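Local coordinates for protein tartronate semialdehyde reductase (Salmonella typhimurium, PDB 1VPD) that probably reduces tartronate semialdehyde to D-glycerate with NADH or NADPH, the last step of galactarate degradation, at residues A[231-245]-A[269-283]. Sequence-based numbering, arbitrary orientation.
Sequences NFKPGFRIDLHIKDL and MQALRADGHGNDDHS
Asp281 and Phe236 illustrate how a buried carboxylate can organise a loop: Asp281 OD1 receives the backbone N of Phe236 at 2.9 Å on its anti lone pair, just past the cis peptide that precedes Gly235. With CG anti to the backbone N (chi1 -176°), the acid reaches across to 231-245 while its OD2 accepts from the backbone N of Ser283, closing an Asx turn, and also from Ser283 OG, and forms a salt bridge with Lys223. The Asp281 amide is itself spent on Phe232 O, 2.8 Å away, and a water links that same carbonyl to Asp280 OD1. Asp280 OD2, in turn, accepts from His277 ND1.

The start of helix 238-255 shows the same economy. Its first amides find acceptors in the turn 277-280: Ile238 N donates to Asp280 O (2.9 Å) and Asp239 N to Gly278 O. In a side-on salt bridge, Arg273 NE (2.8 Å) and NH2 (3.1 Å) both donate to the single oxygen Asp239 OD1, from one face of the carboxylate, the two planes turned 61° apart. Ile242 CD1 lies over a face of that guanidinium, 3.6 Å from Arg273 CZ. Deeper in, selenomethionine Met269 fits as a knob among Ile238, His241, Ile242 and Leu245, its CE over the face of the His241 ring, whose NE2 is hydrogen-bonded to Gln179 O. Phe236 turns its edge to the face of His282.

The Schellman motif ending helix 260-274, closed by Gly276, and the turn after it meet the N-terminus of helix 238-255 within the all-helical C-terminal domain of the HIBADH-related family, beside the cleft facing the Rossmann domain, where Lys243 is predicted to bind NAD(+) and Phe236 borders a bound tartaric acid, probably from the crystallisation medium.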
loop_
_atom_site.group_PDB
_atom_site.type_symbol
_atom_site.label_atom_id
_atom_site.label_comp_id
_atom_site.label_asym_id
_atom_site.label_seq_id
_atom_site.Cartn_x
_atom_site.Cartn_y
_atom_site.Cartn_z
ATOM N N ASN A 231 19.528 5.797 4.542
ATOM C CA ASN A 231 18.903 4.582 4.039
ATOM C C ASN A 231 17.597 4.930 3.335
ATOM O O ASN A 231 16.589 5.151 3.997
ATOM C CB ASN A 231 18.620 3.632 5.183
ATOM C CG ASN A 231 17.812 2.419 4.754
ATOM O OD1 ASN A 231 17.715 2.090 3.557
ATOM N ND2 ASN A 231 17.190 1.768 5.726
ATOM N N PHE A 232 17.633 4.977 2.005
ATOM C CA PHE A 232 16.439 5.299 1.206
ATOM C C PHE A 232 15.959 4.103 0.389
ATOM O O PHE A 232 15.328 4.257 -0.664
ATOM C CB PHE A 232 16.718 6.510 0.319
ATOM C CG PHE A 232 17.161 7.729 1.093
ATOM C CD1 PHE A 232 16.248 8.466 1.814
ATOM C CD2 PHE A 232 18.496 8.141 1.091
ATOM C CE1 PHE A 232 16.656 9.601 2.520
ATOM C CE2 PHE A 232 18.901 9.248 1.802
ATOM C CZ PHE A 232 17.992 9.981 2.512
ATOM N N LYS A 233 16.247 2.906 0.876
ATOM C CA LYS A 233 15.804 1.682 0.219
ATOM C C LYS A 233 14.316 1.416 0.463
ATOM O O LYS A 233 13.863 1.412 1.598
ATOM C CB LYS A 233 16.603 0.491 0.759
ATOM C CG LYS A 233 16.299 -0.824 0.056
ATOM C CD LYS A 233 16.971 -2.024 0.738
ATOM C CE LYS A 233 16.671 -3.310 -0.039
ATOM N NZ LYS A 233 17.342 -4.476 0.589
ATOM N N PRO A 234 13.542 1.174 -0.588
ATOM C CA PRO A 234 12.127 0.828 -0.375
ATOM C C PRO A 234 11.979 -0.493 0.383
ATOM O O PRO A 234 12.777 -1.407 0.170
ATOM C CB PRO A 234 11.553 0.691 -1.786
ATOM C CG PRO A 234 12.567 1.155 -2.700
ATOM C CD PRO A 234 13.894 1.244 -2.004
ATOM N N GLY A 235 11.001 -0.605 1.264
ATOM C CA GLY A 235 10.099 0.479 1.630
ATOM C C GLY A 235 9.049 0.725 0.557
ATOM O O GLY A 235 8.637 -0.195 -0.166
ATOM N N PHE A 236 8.655 1.982 0.416
ATOM C CA PHE A 236 7.598 2.397 -0.508
ATOM C C PHE A 236 8.140 3.426 -1.491
ATOM O O PHE A 236 8.452 4.555 -1.116
ATOM C CB PHE A 236 6.425 2.980 0.272
ATOM C CG PHE A 236 5.198 3.244 -0.582
ATOM C CD1 PHE A 236 4.522 2.196 -1.193
ATOM C CD2 PHE A 236 4.699 4.535 -0.749
ATOM C CE1 PHE A 236 3.388 2.411 -1.947
ATOM C CE2 PHE A 236 3.544 4.761 -1.512
ATOM C CZ PHE A 236 2.900 3.715 -2.123
ATOM N N ARG A 237 8.244 3.047 -2.755
ATOM C CA ARG A 237 8.862 3.902 -3.773
ATOM C C ARG A 237 8.100 5.204 -3.984
ATOM O O ARG A 237 6.862 5.223 -4.038
ATOM C CB ARG A 237 8.912 3.198 -5.129
ATOM C CG ARG A 237 9.812 1.971 -5.172
ATOM C CD ARG A 237 9.925 1.410 -6.560
ATOM N NE ARG A 237 8.798 0.553 -6.911
ATOM C CZ ARG A 237 7.909 0.795 -7.876
ATOM N NH1 ARG A 237 7.958 1.894 -8.623
ATOM N NH2 ARG A 237 6.956 -0.090 -8.087
ATOM N N ILE A 238 8.856 6.282 -4.155
ATOM C CA ILE A 238 8.293 7.576 -4.544
ATOM C C ILE A 238 7.355 7.452 -5.764
ATOM O O ILE A 238 6.274 8.050 -5.770
ATOM C CB ILE A 238 9.429 8.594 -4.837
ATOM C CG1 ILE A 238 10.086 9.087 -3.540
ATOM C CG2 ILE A 238 8.923 9.758 -5.688
ATOM C CD1 ILE A 238 9.273 10.152 -2.794
ATOM N N ASP A 239 7.716 6.638 -6.759
ATOM C CA ASP A 239 6.873 6.490 -7.931
ATOM C C ASP A 239 5.467 5.962 -7.614
ATOM O O ASP A 239 4.497 6.366 -8.274
ATOM C CB ASP A 239 7.551 5.656 -9.030
ATOM C CG ASP A 239 8.598 6.430 -9.791
ATOM O OD1 ASP A 239 8.574 7.693 -9.792
ATOM O OD2 ASP A 239 9.503 5.844 -10.429
ATOM N N LEU A 240 5.363 5.061 -6.639
ATOM C CA LEU A 240 4.064 4.581 -6.178
ATOM C C LEU A 240 3.293 5.648 -5.398
ATOM O O LEU A 240 2.085 5.774 -5.567
ATOM C CB LEU A 240 4.193 3.308 -5.345
ATOM C CG LEU A 240 4.713 2.111 -6.133
ATOM C CD1 LEU A 240 4.985 0.960 -5.157
ATOM C CD2 LEU A 240 3.726 1.700 -7.203
ATOM N N HIS A 241 3.988 6.434 -4.583
ATOM C CA HIS A 241 3.317 7.491 -3.846
ATOM C C HIS A 241 2.811 8.575 -4.804
ATOM O O HIS A 241 1.738 9.124 -4.571
ATOM C CB HIS A 241 4.179 8.067 -2.715
ATOM C CG HIS A 241 3.371 8.491 -1.529
ATOM N ND1 HIS A 241 3.855 8.441 -0.241
ATOM C CD2 HIS A 241 2.106 8.981 -1.439
ATOM C CE1 HIS A 241 2.918 8.871 0.595
ATOM N NE2 HIS A 241 1.848 9.210 -0.108
ATOM N N ILE A 242 3.535 8.828 -5.897
ATOM C CA ILE A 242 3.073 9.734 -6.941
ATOM C C ILE A 242 1.724 9.272 -7.497
ATOM O O ILE A 242 0.806 10.074 -7.659
ATOM C CB ILE A 242 4.130 9.888 -8.084
ATOM C CG1 ILE A 242 5.287 10.770 -7.597
ATOM C CG2 ILE A 242 3.488 10.479 -9.337
ATOM C CD1 ILE A 242 6.511 10.818 -8.512
ATOM N N LYS A 243 1.609 7.982 -7.790
ATOM C CA LYS A 243 0.349 7.409 -8.286
ATOM C C LYS A 243 -0.785 7.611 -7.278
ATOM O O LYS A 243 -1.895 8.005 -7.667
ATOM C CB LYS A 243 0.553 5.936 -8.653
ATOM C CG LYS A 243 -0.699 5.110 -8.915
ATOM C CD LYS A 243 -1.260 4.443 -7.670
ATOM C CE LYS A 243 -0.274 3.490 -6.981
ATOM N NZ LYS A 243 -0.892 2.754 -5.810
ATOM N N ASP A 244 -0.496 7.389 -5.996
ATOM C CA ASP A 244 -1.511 7.598 -4.960
ATOM C C ASP A 244 -1.914 9.074 -4.878
ATOM O O ASP A 244 -3.097 9.376 -4.754
ATOM C CB ASP A 244 -1.044 7.137 -3.585
ATOM C CG ASP A 244 -0.968 5.632 -3.452
ATOM O OD1 ASP A 244 -1.659 4.891 -4.211
ATOM O OD2 ASP A 244 -0.207 5.128 -2.603
ATOM N N LEU A 245 -0.954 9.996 -4.912
ATOM C CA LEU A 245 -1.317 11.411 -4.871
ATOM C C LEU A 245 -2.074 11.852 -6.125
ATOM O O LEU A 245 -2.972 12.695 -6.028
ATOM C CB LEU A 245 -0.120 12.334 -4.610
ATOM C CG LEU A 245 0.644 12.119 -3.303
ATOM C CD1 LEU A 245 1.539 13.339 -3.066
ATOM C CD2 LEU A 245 -0.282 11.868 -2.096
HETATM N N MSE A 269 7.498 15.694 -5.400
HETATM C CA MSE A 269 7.734 14.341 -5.875
HETATM C C MSE A 269 8.048 14.300 -7.373
HETATM O O MSE A 269 8.900 13.497 -7.796
HETATM C CB MSE A 269 6.558 13.427 -5.520
HETATM C CG MSE A 269 6.409 13.170 -4.032
HETATM SE SE MSE A 269 5.149 11.736 -3.769
HETATM C CE MSE A 269 5.203 11.738 -1.809
ATOM N N GLN A 270 7.439 15.191 -8.170
ATOM C CA GLN A 270 7.823 15.300 -9.596
ATOM C C GLN A 270 9.302 15.697 -9.737
ATOM O O GLN A 270 10.035 15.137 -10.570
ATOM C CB GLN A 270 6.901 16.260 -10.364
ATOM C CG GLN A 270 5.474 15.755 -10.463
ATOM C CD GLN A 270 5.315 14.569 -11.414
ATOM O OE1 GLN A 270 6.100 14.412 -12.371
ATOM N NE2 GLN A 270 4.317 13.720 -11.148
ATOM N N ALA A 271 9.749 16.645 -8.916
ATOM C CA ALA A 271 11.147 17.038 -8.926
ATOM C C ALA A 271 12.058 15.863 -8.546
ATOM O O ALA A 271 13.105 15.656 -9.191
ATOM C CB ALA A 271 11.378 18.237 -8.001
ATOM N N LEU A 272 11.668 15.107 -7.517
ATOM C CA LEU A 272 12.449 13.944 -7.077
ATOM C C LEU A 272 12.549 12.889 -8.172
ATOM O O LEU A 272 13.642 12.342 -8.422
ATOM C CB LEU A 272 11.866 13.350 -5.807
ATOM C CG LEU A 272 12.136 14.175 -4.550
ATOM C CD1 LEU A 272 11.266 13.740 -3.417
ATOM C CD2 LEU A 272 13.628 14.113 -4.163
ATOM N N ARG A 273 11.432 12.595 -8.824
ATOM C CA ARG A 273 11.430 11.639 -9.942
ATOM C C ARG A 273 12.369 12.100 -11.064
ATOM O O ARG A 273 13.175 11.307 -11.589
ATOM C CB ARG A 273 10.012 11.483 -10.500
ATOM C CG ARG A 273 9.937 10.728 -11.846
ATOM C CD ARG A 273 8.526 10.628 -12.402
ATOM N NE ARG A 273 7.775 9.618 -11.688
ATOM C CZ ARG A 273 6.476 9.398 -11.844
ATOM N NH1 ARG A 273 5.774 10.126 -12.689
ATOM N NH2 ARG A 273 5.879 8.439 -11.137
ATOM N N ALA A 274 12.299 13.385 -11.390
ATOM C CA ALA A 274 13.139 13.955 -12.445
ATOM C C ALA A 274 14.627 13.910 -12.075
ATOM O O ALA A 274 15.471 13.889 -12.970
ATOM C CB ALA A 274 12.713 15.345 -12.755
ATOM N N ASP A 275 14.933 13.897 -10.779
ATOM C CA ASP A 275 16.306 13.861 -10.276
ATOM C C ASP A 275 16.742 12.459 -9.839
ATOM O O ASP A 275 17.696 12.308 -9.076
ATOM C CB ASP A 275 16.441 14.863 -9.138
ATOM C CG ASP A 275 17.882 15.260 -8.844
ATOM O OD1 ASP A 275 18.743 15.218 -9.739
ATOM O OD2 ASP A 275 18.207 15.618 -7.701
ATOM N N GLY A 276 16.053 11.440 -10.330
ATOM C CA GLY A 276 16.463 10.054 -10.141
ATOM C C GLY A 276 16.070 9.343 -8.864
ATOM O O GLY A 276 16.627 8.262 -8.587
ATOM N N HIS A 277 15.098 9.885 -8.119
ATOM C CA HIS A 277 14.683 9.346 -6.824
ATOM C C HIS A 277 13.373 8.527 -6.850
ATOM O O HIS A 277 12.879 8.121 -5.798
ATOM C CB HIS A 277 14.506 10.457 -5.785
ATOM C CG HIS A 277 15.774 11.100 -5.329
ATOM N ND1 HIS A 277 16.563 10.565 -4.330
ATOM C CD2 HIS A 277 16.362 12.265 -5.694
ATOM C CE1 HIS A 277 17.590 11.372 -4.110
ATOM N NE2 HIS A 277 17.491 12.410 -4.923
ATOM N N GLY A 278 12.825 8.266 -8.028
ATOM C CA GLY A 278 11.553 7.568 -8.151
ATOM C C GLY A 278 11.523 6.181 -7.549
ATOM O O GLY A 278 10.485 5.712 -7.078
ATOM N N ASN A 279 12.672 5.508 -7.547
ATOM C CA ASN A 279 12.767 4.173 -6.973
ATOM C C ASN A 279 13.289 4.155 -5.543
ATOM O O ASN A 279 13.524 3.072 -4.975
ATOM C CB ASN A 279 13.621 3.270 -7.872
ATOM C CG ASN A 279 12.903 2.920 -9.153
ATOM O OD1 ASN A 279 11.785 2.401 -9.118
ATOM N ND2 ASN A 279 13.498 3.255 -10.284
ATOM N N ASP A 280 13.464 5.338 -4.950
ATOM C CA ASP A 280 13.818 5.445 -3.541
ATOM C C ASP A 280 12.579 5.384 -2.658
ATOM O O ASP A 280 11.488 5.743 -3.092
ATOM C CB ASP A 280 14.534 6.757 -3.250
ATOM C CG ASP A 280 15.961 6.788 -3.738
ATOM O OD1 ASP A 280 16.547 5.719 -4.048
ATOM O OD2 ASP A 280 16.576 7.864 -3.788
ATOM N N ASP A 281 12.751 4.929 -1.420
ATOM C CA ASP A 281 11.717 5.027 -0.397
ATOM C C ASP A 281 11.233 6.461 -0.284
ATOM O O ASP A 281 11.991 7.388 -0.506
ATOM C CB ASP A 281 12.257 4.591 0.955
ATOM C CG ASP A 281 11.192 4.588 2.037
ATOM O OD1 ASP A 281 10.285 3.729 1.984
ATOM O OD2 ASP A 281 11.196 5.419 2.974
ATOM N N HIS A 282 9.969 6.641 0.089
ATOM C CA HIS A 282 9.426 7.994 0.196
ATOM C C HIS A 282 10.018 8.899 1.293
ATOM O O HIS A 282 9.809 10.112 1.246
ATOM C CB HIS A 282 7.888 8.045 0.186
ATOM C CG HIS A 282 7.168 7.196 1.193
ATOM N ND1 HIS A 282 7.745 6.282 2.056
ATOM C CD2 HIS A 282 5.836 7.126 1.419
ATOM C CE1 HIS A 282 6.793 5.704 2.781
ATOM N NE2 HIS A 282 5.629 6.209 2.417
ATOM N N SER A 283 10.822 8.330 2.185
ATOM C CA SER A 283 11.698 9.109 3.065
ATOM C C SER A 283 12.628 10.026 2.257
ATOM O O SER A 283 13.108 11.034 2.778
ATOM C CB SER A 283 12.502 8.186 4.003
ATOM O OG SER A 283 13.268 7.237 3.272
HETATM O O HOH W 1 17.293 3.144 -3.065
HETATM O O HOH W 2 9.717 3.134 -10.127
#